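Local structure of cytochrome c552 (Thermochromatium tepidum, 5ZE8) at residues 74-82 with 91-100. The protein carries five covalently attached c-type hemes at low potential and probably transfers electrons in a thermophilic purple sulfur photosynthetic bacterium. Sequence-based numbering, arbitrary orientation.
With HEC (heme c), chain C.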
loop_
_atom_site.group_PDB
_atom_site.type_symbol
_atom_site.label_atom_id
_atom_site.label_comp_id
_atom_site.label_asym_id
_atom_site.label_seq_id
_atom_site.Cartn_x
_atom_site.Cartn_y
_atom_site.Cartn_z
ATOM N N LEU A 74 8.290 14.174 -0.458
ATOM C CA LEU A 74 7.760 15.540 -0.642
ATOM C C LEU A 74 6.907 15.838 0.628
ATOM O O LEU A 74 6.996 16.914 1.259
ATOM C CB LEU A 74 6.893 15.596 -1.916
ATOM C CG LEU A 74 6.434 16.983 -2.422
ATOM C CD1 LEU A 74 5.713 16.797 -3.757
ATOM C CD2 LEU A 74 5.589 17.826 -1.495
ATOM N N PHE A 75 6.019 14.913 1.011
ATOM C CA PHE A 75 5.147 15.123 2.161
ATOM C C PHE A 75 5.990 15.162 3.461
ATOM O O PHE A 75 5.752 15.993 4.343
ATOM C CB PHE A 75 4.085 14.060 2.263
ATOM C CG PHE A 75 2.946 14.213 1.315
ATOM C CD1 PHE A 75 3.037 13.869 0.001
ATOM C CD2 PHE A 75 1.793 14.865 1.786
ATOM C CE1 PHE A 75 1.953 13.976 -0.831
ATOM C CE2 PHE A 75 0.722 14.982 0.941
ATOM C CZ PHE A 75 0.804 14.525 -0.340
ATOM N N TYR A 76 6.993 14.277 3.587
ATOM C CA TYR A 76 7.881 14.258 4.754
ATOM C C TYR A 76 8.627 15.596 4.916
ATOM O O TYR A 76 8.656 16.152 6.069
ATOM C CB TYR A 76 8.813 13.070 4.740
ATOM C CG TYR A 76 9.673 12.892 5.976
ATOM C CD1 TYR A 76 10.873 13.604 6.167
ATOM C CD2 TYR A 76 9.218 12.179 7.011
ATOM C CE1 TYR A 76 11.644 13.466 7.295
ATOM C CE2 TYR A 76 9.989 12.000 8.143
ATOM C CZ TYR A 76 11.210 12.601 8.266
ATOM O OH TYR A 76 11.908 12.443 9.419
ATOM N N GLN A 77 9.101 16.124 3.820
ATOM C CA GLN A 77 9.802 17.430 3.875
ATOM C C GLN A 77 8.852 18.512 4.330
ATOM O O GLN A 77 9.292 19.391 5.178
ATOM C CB GLN A 77 10.366 17.758 2.502
ATOM C CG GLN A 77 11.280 19.011 2.416
ATOM C CD GLN A 77 12.566 18.964 3.236
ATOM O OE1 GLN A 77 13.437 18.108 3.031
ATOM N NE2 GLN A 77 12.716 19.931 4.121
ATOM N N GLN A 78 7.640 18.486 3.791
ATOM C CA GLN A 78 6.642 19.516 4.089
ATOM C C GLN A 78 6.128 19.391 5.518
ATOM O O GLN A 78 5.830 20.420 6.159
ATOM C CB GLN A 78 5.477 19.559 3.055
ATOM C CG GLN A 78 4.106 18.987 3.528
ATOM C CD GLN A 78 2.866 19.020 2.564
ATOM O OE1 GLN A 78 2.823 19.746 1.569
ATOM N NE2 GLN A 78 1.820 18.217 2.920
ATOM N N GLU A 79 5.977 18.171 6.039
ATOM C CA GLU A 79 5.379 17.962 7.306
ATOM C C GLU A 79 6.303 17.790 8.538
ATOM O O GLU A 79 5.898 18.006 9.689
ATOM C CB GLU A 79 4.474 16.723 7.230
ATOM C CG GLU A 79 3.357 16.952 6.250
ATOM C CD GLU A 79 2.310 15.873 6.250
ATOM O OE1 GLU A 79 2.213 15.171 7.241
ATOM O OE2 GLU A 79 1.539 15.735 5.270
ATOM N N VAL A 80 7.537 17.437 8.247
ATOM C CA VAL A 80 8.537 17.123 9.241
ATOM C C VAL A 80 9.788 17.936 8.958
ATOM O O VAL A 80 10.171 18.804 9.804
ATOM C CB VAL A 80 8.913 15.599 9.288
ATOM C CG1 VAL A 80 10.040 15.333 10.296
ATOM C CG2 VAL A 80 7.670 14.814 9.605
ATOM N N GLY A 81 10.441 17.695 7.848
ATOM C CA GLY A 81 11.696 18.380 7.523
ATOM C C GLY A 81 12.681 17.509 6.829
ATOM O O GLY A 81 12.329 16.532 6.145
ATOM N N ASP A 82 13.959 17.869 6.913
ATOM C CA ASP A 82 15.000 17.192 6.135
ATOM C C ASP A 82 15.208 15.745 6.618
ATOM O O ASP A 82 15.519 15.541 7.786
ATOM C CB ASP A 82 16.285 17.958 6.333
ATOM C CG ASP A 82 17.395 17.559 5.437
ATOM O OD1 ASP A 82 17.538 16.381 4.999
ATOM O OD2 ASP A 82 18.212 18.511 5.116
ATOM N N LYS A 91 6.216 19.192 12.259
ATOM C CA LYS A 91 6.125 20.681 12.260
ATOM C C LYS A 91 4.909 21.208 12.974
ATOM O O LYS A 91 4.873 22.414 13.263
ATOM C CB LYS A 91 6.182 21.235 10.853
ATOM C CG LYS A 91 7.575 21.177 10.182
ATOM C CD LYS A 91 7.493 21.695 8.743
ATOM C CE LYS A 91 8.720 21.387 7.892
ATOM N NZ LYS A 91 8.484 21.773 6.463
ATOM N N LYS A 92 3.919 20.365 13.251
ATOM C CA LYS A 92 2.686 20.721 14.023
ATOM C C LYS A 92 2.712 20.202 15.378
ATOM O O LYS A 92 2.570 21.048 16.286
ATOM C CB LYS A 92 1.396 20.278 13.365
ATOM C CG LYS A 92 1.282 20.907 12.020
ATOM C CD LYS A 92 -0.136 20.886 11.541
ATOM C CE LYS A 92 -0.873 22.130 12.001
ATOM N NZ LYS A 92 -2.315 22.075 11.589
ATOM N N SER A 93 3.003 18.917 15.580
ATOM C CA SER A 93 2.928 18.305 16.873
ATOM C C SER A 93 4.218 18.459 17.704
ATOM O O SER A 93 4.183 18.242 18.920
ATOM C CB SER A 93 2.541 16.842 16.788
ATOM O OG SER A 93 3.717 16.043 16.483
ATOM N N GLY A 94 5.336 18.796 17.076
ATOM C CA GLY A 94 6.600 18.822 17.827
ATOM C C GLY A 94 7.155 17.507 18.377
ATOM O O GLY A 94 8.102 17.509 19.168
ATOM N N LYS A 95 6.560 16.379 17.980
ATOM C CA LYS A 95 6.937 15.048 18.504
ATOM C C LYS A 95 7.900 14.381 17.505
ATOM O O LYS A 95 7.997 14.805 16.369
ATOM C CB LYS A 95 5.740 14.144 18.656
ATOM C CG LYS A 95 4.724 14.617 19.720
ATOM C CD LYS A 95 3.710 13.525 19.967
ATOM C CE LYS A 95 2.589 14.021 20.862
ATOM N NZ LYS A 95 1.443 13.071 20.710
ATOM N N PHE A 96 8.612 13.407 17.996
ATOM C CA PHE A 96 9.423 12.525 17.137
ATOM C C PHE A 96 8.530 12.131 15.956
ATOM O O PHE A 96 7.347 11.759 16.116
ATOM C CB PHE A 96 9.874 11.295 17.914
ATOM C CG PHE A 96 10.796 10.388 17.140
ATOM C CD1 PHE A 96 12.110 10.659 17.113
ATOM C CD2 PHE A 96 10.298 9.340 16.405
ATOM C CE1 PHE A 96 13.005 9.890 16.392
ATOM C CE2 PHE A 96 11.153 8.539 15.683
ATOM C CZ PHE A 96 12.492 8.836 15.664
ATOM N N PRO A 97 9.057 12.163 14.748
ATOM C CA PRO A 97 8.171 12.041 13.575
ATOM C C PRO A 97 7.471 10.673 13.486
ATOM O O PRO A 97 8.150 9.617 13.266
ATOM C CB PRO A 97 9.126 12.252 12.415
ATOM C CG PRO A 97 10.323 13.014 12.996
ATOM C CD PRO A 97 10.441 12.486 14.349
ATOM N N LEU A 98 6.134 10.653 13.556
ATOM C CA LEU A 98 5.423 9.411 13.616
ATOM C C LEU A 98 5.569 8.618 12.302
ATOM O O LEU A 98 5.448 7.374 12.323
ATOM C CB LEU A 98 3.923 9.593 13.938
ATOM C CG LEU A 98 3.063 10.160 12.816
ATOM C CD1 LEU A 98 1.601 9.985 13.178
ATOM C CD2 LEU A 98 3.274 11.589 12.351
ATOM N N CYS A 99 5.857 9.311 11.174
ATOM C CA CYS A 99 6.079 8.667 9.898
ATOM C C CYS A 99 7.077 7.532 10.032
ATOM O O CYS A 99 7.017 6.535 9.334
ATOM C CB CYS A 99 6.580 9.657 8.874
ATOM S SG CYS A 99 5.958 11.356 8.965
ATOM N N LEU A 100 8.143 7.761 10.849
ATOM C CA LEU A 100 9.261 6.843 10.882
ATOM C C LEU A 100 8.868 5.481 11.462
ATOM O O LEU A 100 9.526 4.480 11.210
ATOM C CB LEU A 100 10.441 7.445 11.557
ATOM C CG LEU A 100 10.929 8.765 11.002
ATOM C CD1 LEU A 100 12.001 9.332 11.908
ATOM C CD2 LEU A 100 11.227 8.739 9.532
HETATM FE FE HEC C . 2.741 6.986 5.205
HETATM C CHA HEC C . 2.092 5.774 2.043
HETATM C CHB HEC C . 3.413 10.031 3.858
HETATM C CHC HEC C . 3.054 8.284 8.273
HETATM C CHD HEC C . 2.062 3.959 6.558
HETATM N NA HEC C . 2.743 7.792 3.410
HETATM C C1A HEC C . 2.460 7.111 2.183
HETATM C C2A HEC C . 2.392 8.041 1.088
HETATM C C3A HEC C . 2.728 9.230 1.584
HETATM C C4A HEC C . 2.923 9.073 2.991
HETATM C CMA HEC C . 2.808 10.538 0.864
HETATM C CAA HEC C . 2.186 7.711 -0.342
HETATM C CBA HEC C . 3.544 7.207 -0.906
HETATM C CGA HEC C . 3.585 6.763 -2.333
HETATM O O1A HEC C . 4.672 6.427 -2.936
HETATM O O2A HEC C . 2.527 6.682 -3.039
HETATM N NB HEC C . 3.248 8.834 5.900
HETATM C C1B HEC C . 3.547 9.911 5.207
HETATM C C2B HEC C . 3.984 10.936 6.102
HETATM C C3B HEC C . 3.846 10.533 7.388
HETATM C C4B HEC C . 3.331 9.142 7.237
HETATM C CMB HEC C . 4.437 12.278 5.631
HETATM C CAB HEC C . 4.076 11.209 8.670
HETATM C CBB HEC C . 3.582 12.532 8.789
HETATM N NC HEC C . 2.569 6.273 7.046
HETATM C C1C HEC C . 2.668 6.969 8.273
HETATM C C2C HEC C . 2.425 6.126 9.391
HETATM C C3C HEC C . 2.203 4.861 8.899
HETATM C C4C HEC C . 2.311 4.987 7.444
HETATM C CMC HEC C . 2.508 6.538 10.815
HETATM C CAC HEC C . 1.912 3.616 9.633
HETATM C CBC HEC C . 0.808 3.685 10.526
HETATM N ND HEC C . 2.266 5.244 4.464
HETATM C C1D HEC C . 2.053 4.083 5.134
HETATM C C2D HEC C . 1.682 3.002 4.257
HETATM C C3D HEC C . 1.623 3.509 3.028
HETATM C C4D HEC C . 1.992 4.924 3.154
HETATM C CMD HEC C . 1.344 1.618 4.699
HETATM C CAD HEC C . 1.297 2.762 1.727
HETATM C CBD HEC C . -0.163 2.986 1.515
HETATM C CGD HEC C . -0.694 2.385 0.212
HETATM O O1D HEC C . -0.061 1.617 -0.460
HETATM O O2D HEC C . -1.837 2.760 -0.221
#
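A chi1 of -174° sets the Tyr76 ring opposite its own amide N and brings it up against Cys99 and Leu100, and the extended chain of Lys91 runs to the C-terminal end of helix 70-79. There Lys91 NZ donates to Gln77 O at 2.8 Å, in the carbonyl plane on a lone pair, and weakly to Gln78 O. Lys91 N bonds nearly straight to Glu79 O, 2.8 Å at 172°, so one lysine meets three successive carbonyls of the last turn and would probably offset the negative end of the helix dipole.

Val80 CB lies over the centre of one Tyr76 face. Val80 splits its methyls, CG1 packing 3.6 Å from Pro97 CG and CG2 facing Cys99 SG. That sulfur also sits obliquely 3.9 Å from Tyr76 CD2, while Leu100 CD2 is 3.8 Å from Tyr76 CE2. With an alanine at Tyr76, a gap would probably open between Val80, Leu100 CD2 and the thioether sulfur.

Cys99 SG is bonded to heme c CAB at 1.9 Å, the thioether attachment of c-type cytochromes; Phe75 CD1 approaches methyl CMA of this heme. The contact thus ties helix 70-79 to the loop preceding helix 100-103, with Leu100 also touching Ala108 of helix 105-109.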